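Local coordinates for protein phosphodiesterase (PDB 6CPU) that belongs to the HD-type phosphodiesterase superfamily, as a largely helical metalloprotein of Candida albicans that carries a zinc ion and a magnesium ion, at residues A[113-116]-A[117-121]; A[486-489]-A[490-493]; A[10-13]-A[14-18]; A[427-430]-A[431-435]. All coordinates share one frame; numbering follows the deposited sequence.

Overall arrangement
Four local contacts, each within one continuous run of chain, show how neighbours three to five residues apart are used differently according to place. Contacts 1, 2 and 4 lie on helices 110-124, 470-495 and 427-438; contact 3 is the turn leading into strand 16-21. Contact 2 is the most buried, with no exposed residue among those that touch; contact 4 is the most exposed, and contacts 1 and 3 are intermediate. Contacts 1 and 3 touch, since Tyr114 and Ile117 pack on Gln14 and Val15, and their chemistry is mainly apolar and hydroxyl-based. Contacts 2 and 4, within the phosphodiesterase family region, add a salt bridge. Contacts 1 and 4 are on opposite sides of the chain's centre, their centres about 50 Å apart.

Contact 1: A[113-116]-A[117-121]; sequences LYQE and ISSAK
The phenol ring of Tyr114 and the amide of Gln115 are the two flat groups here, and each meets the serine four residues further along the helix. Ser118 CB approaches the ring obliquely, 4.2 Å from Tyr114 CE2, while the other long side of the ring, with CD1 and CE1, is turned to Gln14 and Val15 in the loop before strand 16-21. The Gln115 chain bends at chi2 (-84°), laying the amide back along the helix with NE2 2.9 Å from Ser119 OG. The angle there is too poor for a hydrogen bond; the hydroxyl's own hydrogen goes to Gln115 O, 3.0 Å from Ser119 OG. That carbonyl is therefore gripped twice, because Ser119 N also donates to it, and the two donors arrive from opposite faces of the carbonyl plane. This is the familiar way in which a serine within an alpha-helix folds its side chain back on the carbonyl four residues earlier, here superimposed on the regular i to i+4 bonding of helix 110-124. Around the helix from this polar strip lies an apolar one. Leu113 and Ile117 are aligned side by side and point the same way, their CD1 atoms 3.6 Å apart. Ile117 CG1, which stands beside its own backbone N (chi1 -68°), also rests 3.3 Å from Leu113 O. Ile117 is buried, with Met1 and Val15 against it, and Leu113 reaches Leu101 of strand 100-103, so this side of the helix packs on the parallel sheet and its loops, and Glu116 touches Leu101 as well.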
loop_
_atom_site.group_PDB
_atom_site.type_symbol
_atom_site.label_atom_id
_atom_site.label_comp_id
_atom_site.label_asym_id
_atom_site.label_seq_id
_atom_site.Cartn_x
_atom_site.Cartn_y
_atom_site.Cartn_z
ATOM N N LEU A 113 -4.932 -31.677 -11.622
ATOM C CA LEU A 113 -5.538 -30.352 -11.809
ATOM C C LEU A 113 -6.723 -30.135 -10.874
ATOM O O LEU A 113 -6.795 -29.119 -10.190
ATOM C CB LEU A 113 -5.994 -30.164 -13.263
ATOM C CG LEU A 113 -6.685 -28.837 -13.608
ATOM C CD1 LEU A 113 -5.686 -27.688 -13.576
ATOM C CD2 LEU A 113 -7.371 -28.913 -14.963
ATOM N N TYR A 114 -7.650 -31.086 -10.849
ATOM C CA TYR A 114 -8.837 -30.972 -10.005
ATOM C C TYR A 114 -8.463 -30.899 -8.515
ATOM O O TYR A 114 -9.008 -30.081 -7.773
ATOM C CB TYR A 114 -9.787 -32.149 -10.262
ATOM C CG TYR A 114 -11.092 -32.050 -9.503
ATOM C CD1 TYR A 114 -12.226 -31.520 -10.104
ATOM C CD2 TYR A 114 -11.185 -32.464 -8.178
ATOM C CE1 TYR A 114 -13.419 -31.417 -9.412
ATOM C CE2 TYR A 114 -12.372 -32.364 -7.478
ATOM C CZ TYR A 114 -13.483 -31.839 -8.101
ATOM O OH TYR A 114 -14.668 -31.732 -7.415
ATOM N N GLN A 115 -7.541 -31.764 -8.093
ATOM C CA GLN A 115 -7.079 -31.826 -6.700
ATOM C C GLN A 115 -6.396 -30.521 -6.285
ATOM O O GLN A 115 -6.666 -29.973 -5.212
ATOM C CB GLN A 115 -6.114 -33.006 -6.525
ATOM C CG GLN A 115 -5.721 -33.306 -5.085
ATOM C CD GLN A 115 -4.570 -32.450 -4.576
ATOM O OE1 GLN A 115 -3.657 -32.094 -5.327
ATOM N NE2 GLN A 115 -4.605 -32.124 -3.288
ATOM N N GLU A 116 -5.508 -30.040 -7.148
ATOM C CA GLU A 116 -4.807 -28.786 -6.938
ATOM C C GLU A 116 -5.785 -27.608 -6.803
ATOM O O GLU A 116 -5.693 -26.817 -5.858
ATOM C CB GLU A 116 -3.845 -28.549 -8.108
ATOM C CG GLU A 116 -2.576 -27.811 -7.747
ATOM C CD GLU A 116 -1.520 -27.853 -8.844
ATOM O OE1 GLU A 116 -1.442 -28.868 -9.570
ATOM O OE2 GLU A 116 -0.758 -26.868 -8.965
ATOM N N ILE A 117 -6.722 -27.498 -7.742
ATOM C CA ILE A 117 -7.707 -26.415 -7.715
ATOM C C ILE A 117 -8.654 -26.549 -6.523
ATOM O O ILE A 117 -8.980 -25.554 -5.879
ATOM C CB ILE A 117 -8.499 -26.319 -9.037
ATOM C CG1 ILE A 117 -7.564 -25.868 -10.160
ATOM C CG2 ILE A 117 -9.655 -25.334 -8.915
ATOM C CD1 ILE A 117 -8.141 -26.056 -11.549
ATOM N N SER A 118 -9.090 -27.772 -6.226
ATOM C CA SER A 118 -10.001 -27.985 -5.103
ATOM C C SER A 118 -9.335 -27.629 -3.776
ATOM O O SER A 118 -9.938 -26.960 -2.939
ATOM C CB SER A 118 -10.498 -29.428 -5.048
ATOM O OG SER A 118 -11.543 -29.518 -4.089
ATOM N N SER A 119 -8.094 -28.064 -3.596
ATOM C CA SER A 119 -7.339 -27.739 -2.386
ATOM C C SER A 119 -7.164 -26.229 -2.255
ATOM O O SER A 119 -7.395 -25.676 -1.191
ATOM C CB SER A 119 -5.973 -28.420 -2.386
ATOM O OG SER A 119 -6.125 -29.821 -2.265
ATOM N N ALA A 120 -6.772 -25.566 -3.342
ATOM C CA ALA A 120 -6.600 -24.115 -3.321
ATOM C C ALA A 120 -7.911 -23.385 -3.007
ATOM O O ALA A 120 -7.940 -22.455 -2.186
ATOM C CB ALA A 120 -6.012 -23.623 -4.639
ATOM N N LYS A 121 -9.009 -23.811 -3.621
ATOM C CA LYS A 121 -10.292 -23.188 -3.312
ATOM C C LYS A 121 -10.628 -23.284 -1.823
ATOM O O LYS A 121 -11.056 -22.303 -1.212
ATOM C CB LYS A 121 -11.422 -23.807 -4.122
ATOM C CG LYS A 121 -12.750 -23.110 -3.893
ATOM C CD LYS A 121 -13.714 -23.366 -5.031
ATOM C CE LYS A 121 -14.860 -22.369 -5.026
ATOM N NZ LYS A 121 -15.706 -22.553 -3.820
#

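Contact 2: A[486-489]-A[490-493]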
loop_
_atom_site.group_PDB
_atom_site.type_symbol
_atom_site.label_atom_id
_atom_site.label_comp_id
_atom_site.label_asym_id
_atom_site.label_seq_id
_atom_site.Cartn_x
_atom_site.Cartn_y
_atom_site.Cartn_z
ATOM N N GLU A 486 -10.077 -9.454 13.256
ATOM C CA GLU A 486 -9.639 -10.566 12.415
ATOM C C GLU A 486 -8.380 -11.228 12.983
ATOM O O GLU A 486 -8.269 -12.452 12.970
ATOM C CB GLU A 486 -9.406 -10.098 10.972
ATOM C CG GLU A 486 -10.685 -9.683 10.233
ATOM C CD GLU A 486 -10.435 -9.358 8.756
ATOM O OE1 GLU A 486 -9.248 -9.411 8.354
ATOM O OE2 GLU A 486 -11.407 -9.078 8.006
ATOM N N VAL A 487 -7.439 -10.433 13.478
ATOM C CA VAL A 487 -6.227 -10.997 14.082
ATOM C C VAL A 487 -6.585 -11.825 15.328
ATOM O O VAL A 487 -6.060 -12.923 15.532
ATOM C CB VAL A 487 -5.183 -9.912 14.408
ATOM C CG1 VAL A 487 -3.980 -10.504 15.132
ATOM C CG2 VAL A 487 -4.710 -9.239 13.120
ATOM N N GLU A 488 -7.523 -11.326 16.133
ATOM C CA GLU A 488 -7.996 -12.093 17.297
ATOM C C GLU A 488 -8.630 -13.419 16.877
ATOM O O GLU A 488 -8.424 -14.437 17.525
ATOM C CB GLU A 488 -8.979 -11.255 18.130
ATOM C CG GLU A 488 -8.331 -10.104 18.871
ATOM C CD GLU A 488 -7.224 -10.553 19.806
ATOM O OE1 GLU A 488 -7.419 -11.574 20.495
ATOM O OE2 GLU A 488 -6.151 -9.903 19.848
ATOM N N LEU A 489 -9.374 -13.420 15.775
ATOM C CA LEU A 489 -10.020 -14.628 15.290
ATOM C C LEU A 489 -8.978 -15.625 14.743
ATOM O O LEU A 489 -9.090 -16.827 14.950
ATOM C CB LEU A 489 -11.048 -14.255 14.228
ATOM C CG LEU A 489 -12.147 -15.213 13.825
ATOM C CD1 LEU A 489 -12.896 -15.773 15.034
ATOM C CD2 LEU A 489 -13.107 -14.462 12.910
ATOM N N LEU A 490 -7.962 -15.117 14.049
ATOM C CA LEU A 490 -6.880 -15.980 13.566
ATOM C C LEU A 490 -6.128 -16.650 14.719
ATOM O O LEU A 490 -5.868 -17.841 14.669
ATOM C CB LEU A 490 -5.910 -15.172 12.721
ATOM C CG LEU A 490 -4.699 -15.945 12.195
ATOM C CD1 LEU A 490 -5.109 -17.173 11.414
ATOM C CD2 LEU A 490 -3.856 -14.990 11.354
ATOM N N LYS A 491 -5.796 -15.879 15.751
ATOM C CA LYS A 491 -5.173 -16.433 16.958
ATOM C C LYS A 491 -6.027 -17.553 17.575
ATOM O O LYS A 491 -5.512 -18.609 17.949
ATOM C CB LYS A 491 -4.934 -15.347 17.998
ATOM C CG LYS A 491 -3.887 -14.297 17.658
ATOM C CD LYS A 491 -3.574 -13.509 18.919
ATOM C CE LYS A 491 -3.202 -12.066 18.669
ATOM N NZ LYS A 491 -3.408 -11.270 19.914
ATOM N N SER A 492 -7.333 -17.334 17.665
ATOM C CA SER A 492 -8.226 -18.364 18.214
ATOM C C SER A 492 -8.271 -19.621 17.344
ATOM O O SER A 492 -8.284 -20.736 17.864
ATOM C CB SER A 492 -9.627 -17.792 18.464
ATOM O OG SER A 492 -9.550 -16.725 19.398
ATOM N N VAL A 493 -8.241 -19.463 16.018
ATOM C CA VAL A 493 -8.187 -20.618 15.124
ATOM C C VAL A 493 -6.898 -21.406 15.372
ATOM O O VAL A 493 -6.921 -22.628 15.467
ATOM C CB VAL A 493 -8.240 -20.200 13.623
ATOM C CG1 VAL A 493 -7.915 -21.379 12.715
ATOM C CG2 VAL A 493 -9.583 -19.607 13.264
HETATM O O HOH W 1 -7.966 -14.281 20.175
#
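Four successive i to i+4 hydrogen bonds, from Leu490 N to Glu486 O through to Val493 N to Leu489 O, carry the backbone of helix 470-495 through this stretch in regular alpha-helical form. On one flank Glu488 and Lys491, three residues apart, cross obliquely and meet in a salt bridge. Glu488 is folded at chi2 (-58°), which curls its carboxylate toward the next turn, and Lys491 NZ donates to Glu488 OE2 over 3.1 Å. The ammonium comes in on the syn side of that oxygen but 35° out of the carboxylate plane, so the pair is tilted. On its way there the lysine chain lies along apolar neighbours: its CE is 3.9 Å from Val487 CG1, and the side chain also touches Phe360 and Phe364. The other carboxylate oxygen is engaged by a water. That molecule donates 2.8 Å to Glu488 OE1 and 2.7 Å to Glu488 O, and accepts from Ser492 OG at 3.0 Å, tying the head group of Glu488 to its own carbonyl and to the serine one turn on. Round the helix the character changes. Leu490 is buried against Ile128 and Val131 of helix 127-135, and Glu486 is held by a salt bridge to Arg127 and a hydrogen bond to Tyr508. The polar flank thus supplies both oxygens of Glu488 with different partners, a cation for one and a water for the other; this should limit rotation of the carboxylate and probably helps to keep it ionised.

Contact 3: A[10-13]-A[14-18]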
loop_
_atom_site.group_PDB
_atom_site.type_symbol
_atom_site.label_atom_id
_atom_site.label_comp_id
_atom_site.label_asym_id
_atom_site.label_seq_id
_atom_site.Cartn_x
_atom_site.Cartn_y
_atom_site.Cartn_z
ATOM N N LEU A 10 -9.932 -24.780 -25.717
ATOM C CA LEU A 10 -10.100 -25.831 -24.711
ATOM C C LEU A 10 -10.985 -25.404 -23.532
ATOM O O LEU A 10 -10.874 -24.287 -23.030
ATOM C CB LEU A 10 -8.728 -26.285 -24.206
ATOM C CG LEU A 10 -8.683 -27.286 -23.040
ATOM C CD1 LEU A 10 -9.367 -28.604 -23.394
ATOM C CD2 LEU A 10 -7.235 -27.519 -22.628
ATOM N N GLU A 11 -11.877 -26.301 -23.121
ATOM C CA GLU A 11 -12.685 -26.119 -21.928
ATOM C C GLU A 11 -12.340 -27.205 -20.913
ATOM O O GLU A 11 -12.016 -28.332 -21.288
ATOM C CB GLU A 11 -14.170 -26.160 -22.281
ATOM C CG GLU A 11 -14.635 -24.917 -23.021
ATOM C CD GLU A 11 -16.107 -24.958 -23.389
ATOM O OE1 GLU A 11 -16.930 -25.413 -22.563
ATOM O OE2 GLU A 11 -16.441 -24.520 -24.511
ATOM N N ILE A 12 -12.399 -26.844 -19.631
ATOM C CA ILE A 12 -12.081 -27.747 -18.524
ATOM C C ILE A 12 -13.226 -27.680 -17.517
ATOM O O ILE A 12 -13.040 -27.229 -16.387
ATOM C CB ILE A 12 -10.728 -27.396 -17.849
ATOM C CG1 ILE A 12 -10.643 -25.906 -17.475
ATOM C CG2 ILE A 12 -9.565 -27.740 -18.766
ATOM C CD1 ILE A 12 -9.392 -25.542 -16.703
ATOM N N PRO A 13 -14.428 -28.138 -17.924
ATOM C CA PRO A 13 -15.648 -27.868 -17.152
ATOM C C PRO A 13 -15.660 -28.442 -15.737
ATOM O O PRO A 13 -16.360 -27.909 -14.874
ATOM C CB PRO A 13 -16.761 -28.510 -17.997
ATOM C CG PRO A 13 -16.065 -29.515 -18.853
ATOM C CD PRO A 13 -14.704 -28.952 -19.122
ATOM N N GLN A 14 -14.911 -29.519 -15.512
ATOM C CA GLN A 14 -14.835 -30.158 -14.192
ATOM C C GLN A 14 -14.387 -29.202 -13.082
ATOM O O GLN A 14 -14.772 -29.383 -11.928
ATOM C CB GLN A 14 -13.900 -31.379 -14.222
ATOM C CG GLN A 14 -12.499 -31.099 -14.769
ATOM C CD GLN A 14 -11.418 -31.994 -14.172
ATOM O OE1 GLN A 14 -11.694 -32.875 -13.353
ATOM N NE2 GLN A 14 -10.173 -31.764 -14.583
ATOM N N VAL A 15 -13.584 -28.193 -13.435
ATOM C CA VAL A 15 -13.063 -27.223 -12.461
ATOM C C VAL A 15 -13.575 -25.788 -12.654
ATOM O O VAL A 15 -13.227 -24.907 -11.873
ATOM C CB VAL A 15 -11.513 -27.204 -12.458
ATOM C CG1 VAL A 15 -10.968 -28.567 -12.057
ATOM C CG2 VAL A 15 -10.950 -26.786 -13.812
ATOM N N THR A 16 -14.414 -25.562 -13.666
ATOM C CA THR A 16 -14.794 -24.211 -14.075
ATOM C C THR A 16 -16.084 -23.696 -13.419
ATOM O O THR A 16 -17.117 -24.343 -13.495
ATOM C CB THR A 16 -14.967 -24.147 -15.605
ATOM O OG1 THR A 16 -13.779 -24.617 -16.251
ATOM C CG2 THR A 16 -15.250 -22.723 -16.063
ATOM N N ASP A 17 -16.009 -22.530 -12.776
ATOM C CA ASP A 17 -17.188 -21.772 -12.347
ATOM C C ASP A 17 -17.560 -20.752 -13.429
ATOM O O ASP A 17 -18.722 -20.630 -13.803
ATOM C CB ASP A 17 -16.919 -21.030 -11.025
ATOM C CG ASP A 17 -18.113 -20.183 -10.552
ATOM O OD1 ASP A 17 -19.274 -20.573 -10.799
ATOM O OD2 ASP A 17 -17.890 -19.126 -9.921
ATOM N N LYS A 18 -16.564 -20.015 -13.910
ATOM C CA LYS A 18 -16.772 -19.009 -14.942
ATOM C C LYS A 18 -15.573 -19.013 -15.883
ATOM O O LYS A 18 -14.422 -19.153 -15.438
ATOM C CB LYS A 18 -16.957 -17.648 -14.296
ATOM C CG LYS A 18 -17.496 -16.567 -15.206
ATOM C CD LYS A 18 -17.845 -15.339 -14.384
ATOM C CE LYS A 18 -18.489 -14.261 -15.226
ATOM N NZ LYS A 18 -18.879 -13.096 -14.388
HETATM O O HOH W 2 -13.720 -24.691 -19.039
#
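Ile12 and Val15 pack together inside a tight turn that closes the connection between the parallel strands 2-6 and 16-21. Two beta-turns overlap in it. Val15 N donates to Ile12 O over 3.2 Å, and the next residue repeats the pattern more weakly, with Thr16 N bonded to Pro13 O at 3.3 Å; both have type I backbone angles, with Pro13 and Gln14 at the middle positions of the first, Gln14 and Val15 at those of the second. The well-packed part is apolar. The CD1 methyl of Ile12 lies against Val15 CG2 at 3.5 Å, and CG2 is only 3.3 Å from Ile12 O. In Ile12, CG1 stands between the backbone N and the carbonyl carbon (chi1 51°), which directs the chain over the turn toward the valine. Both residues are buried: Val15 lies against Tyr114 and Ile117 of helix 110-124, where Gln14 also packs on Glu110 and Tyr114, and Ile12 lies against Val4 of strand 2-6. The solvent side contrasts with this. Pro13 is exposed at the outer edge of the turn, meeting Gln14 mainly through the backbone. Hydration reaches the turn on the Thr16 side, where a single water accepts from Ile12 N and donates to Thr16 OG1. Ile12 O is itself a doubly used acceptor, since Thr16 OG1 and Val15 N come to it from opposite faces of the carbonyl plane. The hydroxyl bond is the shorter at 2.7 Å, yet Thr16 OG1 sits high above that plane, 68° out of it.

Contact 4: A[427-430]-A[431-435]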
loop_
_atom_site.group_PDB
_atom_site.type_symbol
_atom_site.label_atom_id
_atom_site.label_comp_id
_atom_site.label_asym_id
_atom_site.label_seq_id
_atom_site.Cartn_x
_atom_site.Cartn_y
_atom_site.Cartn_z
ATOM N N HIS A 427 9.768 2.994 18.326
ATOM C CA HIS A 427 9.216 4.343 18.496
ATOM C C HIS A 427 10.082 5.193 19.426
ATOM O O HIS A 427 10.440 6.325 19.089
ATOM C CB HIS A 427 7.793 4.255 19.049
ATOM C CG HIS A 427 7.140 5.584 19.276
ATOM N ND1 HIS A 427 6.149 6.077 18.456
ATOM C CD2 HIS A 427 7.326 6.516 20.241
ATOM C CE1 HIS A 427 5.758 7.258 18.899
ATOM N NE2 HIS A 427 6.459 7.549 19.981
ATOM N N ASN A 428 10.421 4.631 20.584
ATOM C CA ASN A 428 11.202 5.348 21.599
ATOM C C ASN A 428 12.585 5.779 21.111
ATOM O O ASN A 428 13.074 6.846 21.490
ATOM C CB ASN A 428 11.340 4.506 22.875
ATOM C CG ASN A 428 10.018 4.318 23.605
ATOM O OD1 ASN A 428 9.866 3.389 24.397
ATOM N ND2 ASN A 428 9.061 5.202 23.351
ATOM N N GLU A 429 13.205 4.963 20.261
ATOM C CA GLU A 429 14.544 5.265 19.771
ATOM C C GLU A 429 14.537 6.530 18.908
ATOM O O GLU A 429 15.425 7.372 19.052
ATOM C CB GLU A 429 15.140 4.069 19.012
ATOM C CG GLU A 429 16.569 3.709 19.420
ATOM C CD GLU A 429 17.634 4.308 18.518
ATOM O OE1 GLU A 429 17.581 4.066 17.292
ATOM O OE2 GLU A 429 18.539 5.000 19.031
ATOM N N TYR A 430 13.534 6.682 18.038
ATOM C CA TYR A 430 13.422 7.892 17.196
ATOM C C TYR A 430 13.022 9.124 18.015
ATOM O O TYR A 430 13.482 10.226 17.736
ATOM C CB TYR A 430 12.465 7.677 16.008
ATOM C CG TYR A 430 13.011 6.662 15.028
ATOM C CD1 TYR A 430 13.946 7.024 14.059
ATOM C CD2 TYR A 430 12.626 5.329 15.101
ATOM C CE1 TYR A 430 14.470 6.083 13.180
ATOM C CE2 TYR A 430 13.138 4.384 14.231
ATOM C CZ TYR A 430 14.059 4.761 13.275
ATOM O OH TYR A 430 14.559 3.795 12.421
ATOM N N VAL A 431 12.186 8.926 19.027
ATOM C CA VAL A 431 11.822 10.008 19.945
ATOM C C VAL A 431 13.060 10.544 20.672
ATOM O O VAL A 431 13.214 11.756 20.822
ATOM C CB VAL A 431 10.757 9.554 20.966
ATOM C CG1 VAL A 431 10.575 10.590 22.074
ATOM C CG2 VAL A 431 9.430 9.309 20.262
ATOM N N ASN A 432 13.936 9.639 21.109
ATOM C CA ASN A 432 15.187 10.017 21.774
ATOM C C ASN A 432 16.247 10.563 20.816
ATOM O O ASN A 432 17.056 11.405 21.202
ATOM C CB ASN A 432 15.754 8.832 22.564
ATOM C CG ASN A 432 14.844 8.397 23.696
ATOM O OD1 ASN A 432 13.928 9.117 24.085
ATOM N ND2 ASN A 432 15.089 7.207 24.226
ATOM N N ARG A 433 16.248 10.084 19.574
ATOM C CA ARG A 433 17.134 10.633 18.535
ATOM C C ARG A 433 16.714 12.043 18.120
ATOM O O ARG A 433 17.536 12.823 17.631
ATOM C CB ARG A 433 17.163 9.715 17.315
ATOM C CG ARG A 433 17.964 8.449 17.552
ATOM C CD ARG A 433 17.502 7.294 16.686
ATOM N NE ARG A 433 17.988 7.386 15.313
ATOM C CZ ARG A 433 17.919 6.397 14.425
ATOM N NH1 ARG A 433 17.381 5.224 14.751
ATOM N NH2 ARG A 433 18.393 6.580 13.199
ATOM N N LEU A 434 15.431 12.347 18.298
ATOM C CA LEU A 434 14.907 13.695 18.102
ATOM C C LEU A 434 15.349 14.611 19.249
ATOM O O LEU A 434 15.777 15.745 19.017
ATOM C CB LEU A 434 13.377 13.653 18.007
ATOM C CG LEU A 434 12.616 14.977 17.913
ATOM C CD1 LEU A 434 13.163 15.848 16.792
ATOM C CD2 LEU A 434 11.134 14.702 17.718
ATOM N N LYS A 435 15.251 14.116 20.481
ATOM C CA LYS A 435 15.689 14.881 21.655
ATOM C C LYS A 435 17.194 15.170 21.626
ATOM O O LYS A 435 17.614 16.283 21.933
ATOM C CB LYS A 435 15.280 14.173 22.949
ATOM C CG LYS A 435 13.792 14.313 23.236
ATOM C CD LYS A 435 13.241 13.211 24.131
ATOM C CE LYS A 435 11.718 13.233 24.125
ATOM N NZ LYS A 435 11.118 12.173 24.984
#
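Tyr430 and Glu429 both meet Arg433, and the turns of two chains, the arginine's and the glutamate's, bring the charges together. In Arg433 CG stands beside the backbone N (chi1 -74°) and the chain is kinked at chi3 (78°), swinging the guanidinium back along the helix. Glu429, with a first torsion well off the usual staggered values, is bent again at chi2, so that its carboxylate comes round to the arginine rather than running straight out. The result is a salt bridge four residues apart: NH1 of Arg433 donates 2.8 Å to Glu429 OE1 in a bent bond, from the syn side but tilted. Carbon contacts back it up, with CD of Arg433 only 3.3 Å from the same OE1. The tyrosine comes from another direction. Its ring runs alongside the arginine, pointing the same way, and Tyr430 CE1 lies over one face of the guanidinium toward its rim, 3.4 Å from NH1; the ring and guanidinium planes are 23° apart. The cationic group thus has Glu429 OE1 at its edge and Tyr430 CE1 over one face, which probably limits its rotation. Elsewhere on the helix His427 and Val431 touch, where CG2 of the valine lies obliquely to the imidazole, 3.5 Å from His427 NE2. These i to i+3 and i to i+4 pairings decorate the regular backbone bonding of helix 427-438. The opposite charges lie on its exposed side, while Tyr430 and His427 bear on helix 446-462, Leu434 touches both that helix and helix 525-547, and His427 meets the ring of Phe536 in the latter.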